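Local coordinates for Dye-decolorizing peroxidase (Irpex lacteus, PDB 7D8M), which is a heme b enzyme of the DyP family that probably uses peroxide to oxidise dyes and other substrates, at residues 253-258 with 262-267; 234-239 with 247-252; 7-12 with 180-185. All coordinates share one frame; numbering follows the deposited sequence.

From the N terminus, contact 3 comes first: residues 7-12 meet 180-185, closing a long loop that takes in all four strands of the first antiparallel sheet, 24-32, 67-72, 120-126 and 147-156. Contacts 2 and 1 then follow in series, both falling between strands 217-226 and 334-340 of the second sheet; none of the three nests in or crosses another. Contact 2 closes the short loop joining helices 228-237 and 249-261. Contact 1 folds the chain after helix 249-261 back on it, toward the heme. These two lie about 11 Å apart, centre to centre, and touch through Ala253 and Leu256, whereas contacts 2 and 3 are about 44 Å apart by centres.

Contact 1 (253-258 with 262-267); sequences AELLGS and GRWKSG. With HEM (protoporphyrin IX containing Fe), chain B.
Gly262 N donates to Ser258 O at 2.8 Å, with an N-H...O angle of 147°, a last helical bond where helix 249-261 gives out. The positive phi of Gly262 (97°) then swings the chain back along the helix; any CB on Gly262 at these backbone angles would be jammed against the preceding carbonyl O. Ser258 OG, set between the backbone N and the carbonyl carbon (chi1 80°), reaches back to Leu255 O at 2.6 Å, and its CB is presented to the face of Trp264. That CH-pi contact is nearly central, with Ser258 CB 3.8 Å from the centroid of the six-membered ring. Farther along the indole, Trp264 CH2 meets Leu255 CD1 at 3.7 Å, while NE1 at the far end is bonded to Ser273 O. The buried Arg263 O receives a CA-H...O contact from Ser258 CA at 3.3 Å. At the more open margin the extended Lys265 crosses Glu254 at about a right angle, and Lys265 NZ forms a salt bridge to Glu254 OE2 at 3.2 Å, approaching the syn lone pair of that oxygen, with a weaker bond to OE1. The Arg263 side chain leaves its backbone away from the helix, and its extended chain carries the guanidinium to the heme propionate: NH1 donates to Gly267 O at 2.7 Å in the guanidinium plane and also to Asn288 O. Its NE makes only a weak, 3.5 Å bond to the heme propionate atom O1A. With its orientation fixed by backbone carbonyls, the guanidinium probably offsets propionate charge mainly electrostatically; Arg319, which also hydrogen-bonds the heme, lies close by.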
# COMPACT_ATOMS: atom_id res chain seq x y z
N ALA A 253 9.54 24.87 4.45
CA ALA A 253 9.45 23.49 4.94
C ALA A 253 8.32 22.74 4.25
O ALA A 253 8.50 21.59 3.84
CB ALA A 253 9.26 23.48 6.45
N GLU A 254 7.16 23.37 4.09
CA GLU A 254 6.07 22.71 3.38
C GLU A 254 6.39 22.53 1.90
O GLU A 254 5.98 21.54 1.30
CB GLU A 254 4.76 23.47 3.56
CG GLU A 254 4.27 23.58 5.02
CD GLU A 254 3.97 22.23 5.71
OE1 GLU A 254 4.20 21.14 5.13
OE2 GLU A 254 3.49 22.26 6.87
N LEU A 255 7.12 23.47 1.30
CA LEU A 255 7.57 23.27 -0.07
C LEU A 255 8.46 22.03 -0.17
O LEU A 255 8.26 21.18 -1.04
CB LEU A 255 8.31 24.51 -0.58
CG LEU A 255 8.81 24.44 -2.03
CD1 LEU A 255 7.63 24.31 -2.99
CD2 LEU A 255 9.66 25.64 -2.38
N LEU A 256 9.43 21.91 0.74
CA LEU A 256 10.32 20.76 0.70
C LEU A 256 9.55 19.45 0.88
O LEU A 256 9.78 18.48 0.15
CB LEU A 256 11.41 20.89 1.77
CG LEU A 256 12.36 19.69 1.81
CD1 LEU A 256 13.07 19.51 0.46
CD2 LEU A 256 13.38 19.82 2.94
N GLY A 257 8.62 19.42 1.83
CA GLY A 257 7.78 18.23 1.99
C GLY A 257 7.00 17.88 0.73
O GLY A 257 6.88 16.71 0.36
N SER A 258 6.44 18.90 0.06
CA SER A 258 5.73 18.65 -1.18
C SER A 258 6.66 18.10 -2.26
O SER A 258 6.24 17.28 -3.08
CB SER A 258 5.04 19.93 -1.67
OG SER A 258 5.98 20.78 -2.33
N GLY A 262 5.65 14.67 -3.87
CA GLY A 262 5.00 14.92 -5.13
C GLY A 262 3.64 15.56 -4.98
O GLY A 262 2.98 15.82 -5.99
N ARG A 263 3.20 15.81 -3.75
CA ARG A 263 1.92 16.43 -3.46
C ARG A 263 2.08 17.29 -2.22
O ARG A 263 2.91 17.00 -1.35
CB ARG A 263 0.79 15.40 -3.21
CG ARG A 263 0.38 14.60 -4.43
CD ARG A 263 -0.79 13.67 -4.11
NE ARG A 263 -1.09 12.80 -5.24
CZ ARG A 263 -1.93 13.12 -6.22
NH1 ARG A 263 -2.56 14.29 -6.21
NH2 ARG A 263 -2.15 12.27 -7.21
N TRP A 264 1.29 18.37 -2.16
CA TRP A 264 1.10 19.11 -0.93
C TRP A 264 0.22 18.29 0.02
O TRP A 264 -0.37 17.28 -0.37
CB TRP A 264 0.46 20.46 -1.22
CG TRP A 264 1.30 21.36 -2.11
CD1 TRP A 264 1.26 21.45 -3.48
CD2 TRP A 264 2.28 22.29 -1.67
NE1 TRP A 264 2.17 22.38 -3.92
CE2 TRP A 264 2.81 22.92 -2.83
CE3 TRP A 264 2.78 22.66 -0.42
CZ2 TRP A 264 3.81 23.88 -2.76
CZ3 TRP A 264 3.76 23.63 -0.36
CH2 TRP A 264 4.27 24.22 -1.52
N LYS A 265 0.13 18.73 1.28
CA LYS A 265 -0.64 17.96 2.26
C LYS A 265 -2.12 17.89 1.89
O LYS A 265 -2.81 16.92 2.24
CB LYS A 265 -0.45 18.56 3.66
CG LYS A 265 0.94 18.31 4.22
CD LYS A 265 1.11 18.81 5.64
CE LYS A 265 2.47 18.38 6.19
NZ LYS A 265 2.93 19.16 7.37
N SER A 266 -2.62 18.89 1.16
CA SER A 266 -4.01 18.88 0.71
C SER A 266 -4.28 17.82 -0.34
O SER A 266 -5.45 17.52 -0.61
CB SER A 266 -4.37 20.24 0.13
OG SER A 266 -3.75 20.39 -1.13
N GLY A 267 -3.25 17.24 -0.94
CA GLY A 267 -3.40 16.35 -2.07
C GLY A 267 -3.11 17.00 -3.41
O GLY A 267 -3.05 16.30 -4.43
CHA HEM B . 1.24 7.49 -3.15
CHB HEM B . 2.48 8.20 1.48
CHC HEM B . 4.42 3.75 1.61
CHD HEM B . 3.62 3.25 -3.15
C1A HEM B . 1.38 8.07 -1.91
C2A HEM B . 0.85 9.35 -1.50
C3A HEM B . 1.18 9.54 -0.21
C4A HEM B . 1.94 8.38 0.23
CMA HEM B . 0.86 10.74 0.69
CAA HEM B . 0.03 10.31 -2.41
CBA HEM B . -1.46 9.97 -2.32
CGA HEM B . -1.92 9.16 -3.52
O1A HEM B . -1.42 9.41 -4.64
O2A HEM B . -2.81 8.29 -3.35
C1B HEM B . 3.08 7.04 1.92
C2B HEM B . 3.49 6.78 3.28
C3B HEM B . 4.03 5.55 3.31
C4B HEM B . 3.97 5.00 1.98
CMB HEM B . 3.32 7.81 4.44
CAB HEM B . 4.61 4.76 4.51
CBB HEM B . 4.33 5.03 5.78
C1C HEM B . 4.45 3.24 0.32
C2C HEM B . 5.08 2.00 -0.12
C3C HEM B . 4.85 1.87 -1.44
C4C HEM B . 4.09 3.02 -1.87
CMC HEM B . 5.84 1.05 0.84
CAC HEM B . 5.31 0.75 -2.41
CBC HEM B . 6.39 -0.02 -2.19
C1D HEM B . 2.81 4.29 -3.53
C2D HEM B . 2.08 4.42 -4.79
C3D HEM B . 1.43 5.59 -4.78
C4D HEM B . 1.72 6.25 -3.53
CMD HEM B . 2.06 3.41 -5.94
CAD HEM B . 0.55 6.13 -5.92
CBD HEM B . 1.44 6.92 -6.89
CGD HEM B . 0.67 7.40 -8.10
O1D HEM B . 0.91 8.56 -8.53
O2D HEM B . -0.19 6.65 -8.63
NA HEM B . 2.04 7.51 -0.84
NB HEM B . 3.39 5.93 1.14
NC HEM B . 3.87 3.83 -0.78
ND HEM B . 2.55 5.42 -2.77
FE HEM B . 3.11 5.73 -0.83

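Contact 2 (234-239 with 247-252); sequences YVLDNA and LTVEEG
Leu236 turns CG anti to its carbonyl carbon (chi1 -84°) and Val249 turns CG1 anti to its backbone N (172°), which brings the two branched side chains across each other at about a right angle. Leu236 CD2 touches Val249 CG1 at 3.8 Å, and the same CG1 lies 3.6 Å from Leu236 O, so one methyl fits against both the side chain and the backbone of the facing helix end. Next to it, Ala239 CB packs on the first turn of helix 249-261, 3.2 Å from Val249 O and 3.6 Å from Gly252 C. A CB on Gly252 would be tight against that methyl, so the bare backbone suits the close approach. Thr248 and Glu251 start the helix with a capping box: Glu251 N donates to Thr248 OG1 at 3.0 Å, and Thr248 N returns a bond of 3.0 Å to Glu251 OE1, arriving from above the carboxylate plane. Helix 228-237 gives way at Asn238, the first residue past its end, whose ND2 gives an almost straight bond (177°) to Tyr234 O at 2.7 Å while lying over one face of the Tyr234 ring. The contact joins two helix ends at the surface, with Leu236 and Ala239 also bordering Ala253. No hydrogen bond crosses between 234-239 and 247-252: capping box and Asn238 bond are local, a backbone bond ties Gly252 to Leu240, and the touching surfaces are methyls and backbone.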
# COMPACT_ATOMS: atom_id res chain seq x y z
N TYR A 234 13.03 17.86 10.33
CA TYR A 234 13.95 17.80 9.20
C TYR A 234 13.61 18.83 8.12
O TYR A 234 14.49 19.53 7.60
CB TYR A 234 13.96 16.40 8.58
CG TYR A 234 14.88 16.35 7.39
CD1 TYR A 234 16.26 16.37 7.56
CD2 TYR A 234 14.38 16.33 6.09
CE1 TYR A 234 17.12 16.34 6.46
CE2 TYR A 234 15.23 16.30 4.99
CZ TYR A 234 16.60 16.31 5.18
OH TYR A 234 17.46 16.29 4.10
N VAL A 235 12.33 18.91 7.74
CA VAL A 235 11.98 19.80 6.64
C VAL A 235 12.02 21.25 7.09
O VAL A 235 12.36 22.15 6.30
CB VAL A 235 10.61 19.43 6.04
CG1 VAL A 235 10.67 18.04 5.38
CG2 VAL A 235 9.51 19.48 7.11
N LEU A 236 11.71 21.51 8.36
CA LEU A 236 11.91 22.86 8.91
C LEU A 236 13.39 23.24 8.86
O LEU A 236 13.74 24.34 8.40
CB LEU A 236 11.38 22.94 10.34
CG LEU A 236 9.88 23.22 10.43
CD1 LEU A 236 9.31 22.98 11.84
CD2 LEU A 236 9.59 24.64 9.95
N ASP A 237 14.27 22.35 9.32
CA ASP A 237 15.70 22.63 9.36
C ASP A 237 16.30 22.81 7.98
O ASP A 237 17.37 23.42 7.85
CB ASP A 237 16.45 21.51 10.07
CG ASP A 237 16.28 21.54 11.58
OD1 ASP A 237 15.72 22.52 12.12
OD2 ASP A 237 16.73 20.56 12.22
N ASN A 238 15.66 22.28 6.94
CA ASN A 238 16.18 22.35 5.58
C ASN A 238 15.26 23.14 4.65
O ASN A 238 15.31 22.94 3.44
CB ASN A 238 16.43 20.94 5.05
CG ASN A 238 17.52 20.23 5.81
OD1 ASN A 238 18.69 20.31 5.45
ND2 ASN A 238 17.14 19.54 6.90
N ALA A 239 14.43 24.02 5.21
CA ALA A 239 13.42 24.73 4.45
C ALA A 239 13.99 25.36 3.18
O ALA A 239 15.09 25.91 3.18
CB ALA A 239 12.78 25.82 5.31
N LEU A 247 10.23 33.27 1.10
CA LEU A 247 9.51 32.25 1.84
C LEU A 247 9.89 32.32 3.31
O LEU A 247 11.05 32.53 3.66
CB LEU A 247 9.83 30.85 1.29
CG LEU A 247 9.36 30.45 -0.12
CD1 LEU A 247 9.53 28.94 -0.35
CD2 LEU A 247 7.93 30.86 -0.35
N THR A 248 8.90 32.16 4.19
CA THR A 248 9.21 31.92 5.59
C THR A 248 9.81 30.51 5.75
O THR A 248 9.80 29.69 4.82
CB THR A 248 7.97 32.08 6.46
OG1 THR A 248 7.04 31.02 6.20
CG2 THR A 248 7.29 33.41 6.19
N VAL A 249 10.37 30.25 6.93
CA VAL A 249 10.88 28.90 7.19
C VAL A 249 9.76 27.87 7.09
O VAL A 249 9.92 26.81 6.47
CB VAL A 249 11.59 28.86 8.55
CG1 VAL A 249 11.96 27.43 8.91
CG2 VAL A 249 12.83 29.74 8.53
N GLU A 250 8.59 28.19 7.66
CA GLU A 250 7.45 27.29 7.60
C GLU A 250 7.01 27.05 6.16
O GLU A 250 6.68 25.92 5.77
CB GLU A 250 6.29 27.86 8.41
CG GLU A 250 6.11 27.24 9.79
CD GLU A 250 5.01 27.93 10.59
OE1 GLU A 250 4.19 28.67 9.98
OE2 GLU A 250 4.97 27.74 11.83
N GLU A 251 7.00 28.10 5.34
CA GLU A 251 6.61 27.94 3.94
C GLU A 251 7.63 27.12 3.17
O GLU A 251 7.27 26.27 2.35
CB GLU A 251 6.40 29.31 3.30
CG GLU A 251 5.18 30.03 3.87
CD GLU A 251 5.10 31.49 3.45
OE1 GLU A 251 6.12 32.05 3.01
OE2 GLU A 251 4.00 32.08 3.57
N GLY A 252 8.92 27.36 3.41
CA GLY A 252 9.94 26.57 2.75
C GLY A 252 9.95 25.13 3.20
O GLY A 252 10.36 24.24 2.45

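Contact 3 (7-12 with 180-185); sequences LPFENI and PGFGTP
Phe9 occupies a type I turn from Pro8 to Asn11, closed by Asn11 N to Pro8 O at 2.8 Å, and faces Phe182, which sits between two glycines of positive phi, Gly181 and Gly183. The rings meet obliquely, planes at 51° and centroids 5.0 Å apart. CZ of Phe9 leads the approach, 3.4 Å from Phe182 CD1, while Phe182 CE1 stands over one face of the Phe9 ring, 3.8 Å above its plane and toward the rim. Phe182 gets there with CG anti to its backbone N (chi1 -168°), which throws the ring across to the N-terminal segment. In the fold, this pair ties the stretch leading into helix 14-17, just ahead of the first ferredoxin-like sheet, to the long connection after that sheet's last strand, 147-156. Leu17 of helix 14-17 touches both rings, and Val53 of helix 53-57 also packs on Phe9. The opposite face of Phe9 carries Leu7 O, 3.6 Å above the plane, so the ring lies between a carbonyl and its aromatic partner. An alanine here removes the ring against which Phe182 rests, which is likely to leave Phe182 freer to turn and open a gap beside Leu17.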
# COMPACT_ATOMS: atom_id res chain seq x y z
N LEU A 7 -16.40 -9.12 -14.64
CA LEU A 7 -15.94 -9.97 -13.55
C LEU A 7 -17.08 -10.31 -12.59
O LEU A 7 -18.02 -9.53 -12.44
CB LEU A 7 -14.81 -9.28 -12.79
CG LEU A 7 -13.54 -8.90 -13.55
CD1 LEU A 7 -12.48 -8.40 -12.58
CD2 LEU A 7 -12.99 -10.05 -14.37
N PRO A 8 -17.01 -11.46 -11.93
CA PRO A 8 -18.05 -11.79 -10.94
C PRO A 8 -17.82 -11.12 -9.60
O PRO A 8 -17.21 -11.69 -8.69
CB PRO A 8 -17.95 -13.32 -10.83
CG PRO A 8 -16.54 -13.62 -11.16
CD PRO A 8 -16.06 -12.57 -12.14
N PHE A 9 -18.32 -9.89 -9.46
CA PHE A 9 -17.99 -9.08 -8.29
C PHE A 9 -18.58 -9.63 -7.00
O PHE A 9 -18.14 -9.23 -5.91
CB PHE A 9 -18.43 -7.64 -8.53
CG PHE A 9 -17.65 -6.95 -9.60
CD1 PHE A 9 -16.26 -6.90 -9.54
CD2 PHE A 9 -18.28 -6.38 -10.69
CE1 PHE A 9 -15.53 -6.27 -10.53
CE2 PHE A 9 -17.55 -5.75 -11.68
CZ PHE A 9 -16.17 -5.70 -11.60
N GLU A 10 -19.55 -10.53 -7.08
CA GLU A 10 -20.03 -11.20 -5.87
C GLU A 10 -19.09 -12.31 -5.41
O GLU A 10 -19.25 -12.82 -4.29
CB GLU A 10 -21.45 -11.73 -6.10
CG GLU A 10 -21.54 -13.00 -6.94
CD GLU A 10 -21.27 -12.77 -8.43
OE1 GLU A 10 -21.28 -11.60 -8.88
OE2 GLU A 10 -21.05 -13.78 -9.14
N ASN A 11 -18.09 -12.68 -6.22
CA ASN A 11 -17.11 -13.69 -5.84
C ASN A 11 -15.72 -13.12 -5.53
O ASN A 11 -14.81 -13.88 -5.18
CB ASN A 11 -16.97 -14.74 -6.95
CG ASN A 11 -16.33 -16.01 -6.44
OD1 ASN A 11 -16.46 -16.35 -5.27
ND2 ASN A 11 -15.61 -16.71 -7.31
N ILE A 12 -15.53 -11.81 -5.63
CA ILE A 12 -14.21 -11.20 -5.43
C ILE A 12 -14.21 -10.50 -4.07
O ILE A 12 -15.12 -9.73 -3.76
CB ILE A 12 -13.87 -10.22 -6.57
CG1 ILE A 12 -13.93 -10.97 -7.91
CG2 ILE A 12 -12.49 -9.58 -6.35
CD1 ILE A 12 -13.56 -10.13 -9.11
N PRO A 180 -11.04 -1.84 -16.84
CA PRO A 180 -12.06 -1.47 -17.83
C PRO A 180 -13.46 -1.89 -17.39
O PRO A 180 -13.67 -2.97 -16.85
CB PRO A 180 -11.62 -2.22 -19.09
CG PRO A 180 -10.16 -2.43 -18.92
CD PRO A 180 -9.92 -2.59 -17.46
N GLY A 181 -14.43 -1.00 -17.64
CA GLY A 181 -15.82 -1.31 -17.37
C GLY A 181 -16.27 -1.11 -15.94
O GLY A 181 -17.47 -1.20 -15.67
N PHE A 182 -15.35 -0.85 -15.01
CA PHE A 182 -15.69 -0.70 -13.60
C PHE A 182 -15.88 0.78 -13.32
O PHE A 182 -14.90 1.52 -13.14
CB PHE A 182 -14.61 -1.31 -12.72
CG PHE A 182 -15.02 -1.46 -11.28
CD1 PHE A 182 -16.05 -2.32 -10.93
CD2 PHE A 182 -14.38 -0.73 -10.29
CE1 PHE A 182 -16.44 -2.46 -9.60
CE2 PHE A 182 -14.76 -0.87 -8.96
CZ PHE A 182 -15.79 -1.74 -8.62
N GLY A 183 -17.13 1.23 -13.27
CA GLY A 183 -17.39 2.63 -13.03
C GLY A 183 -16.75 3.50 -14.10
O GLY A 183 -16.43 3.07 -15.22
N THR A 184 -16.54 4.77 -13.74
CA THR A 184 -15.93 5.73 -14.64
C THR A 184 -14.55 6.13 -14.12
O THR A 184 -14.44 6.60 -12.97
CB THR A 184 -16.81 6.97 -14.80
OG1 THR A 184 -18.13 6.58 -15.15
CG2 THR A 184 -16.24 7.89 -15.87
N PRO A 185 -13.49 5.97 -14.92
CA PRO A 185 -12.16 6.34 -14.45
C PRO A 185 -12.04 7.84 -14.26
O PRO A 185 -12.62 8.62 -15.03
CB PRO A 185 -11.23 5.85 -15.56
CG PRO A 185 -12.07 4.94 -16.41
CD PRO A 185 -13.47 5.43 -16.28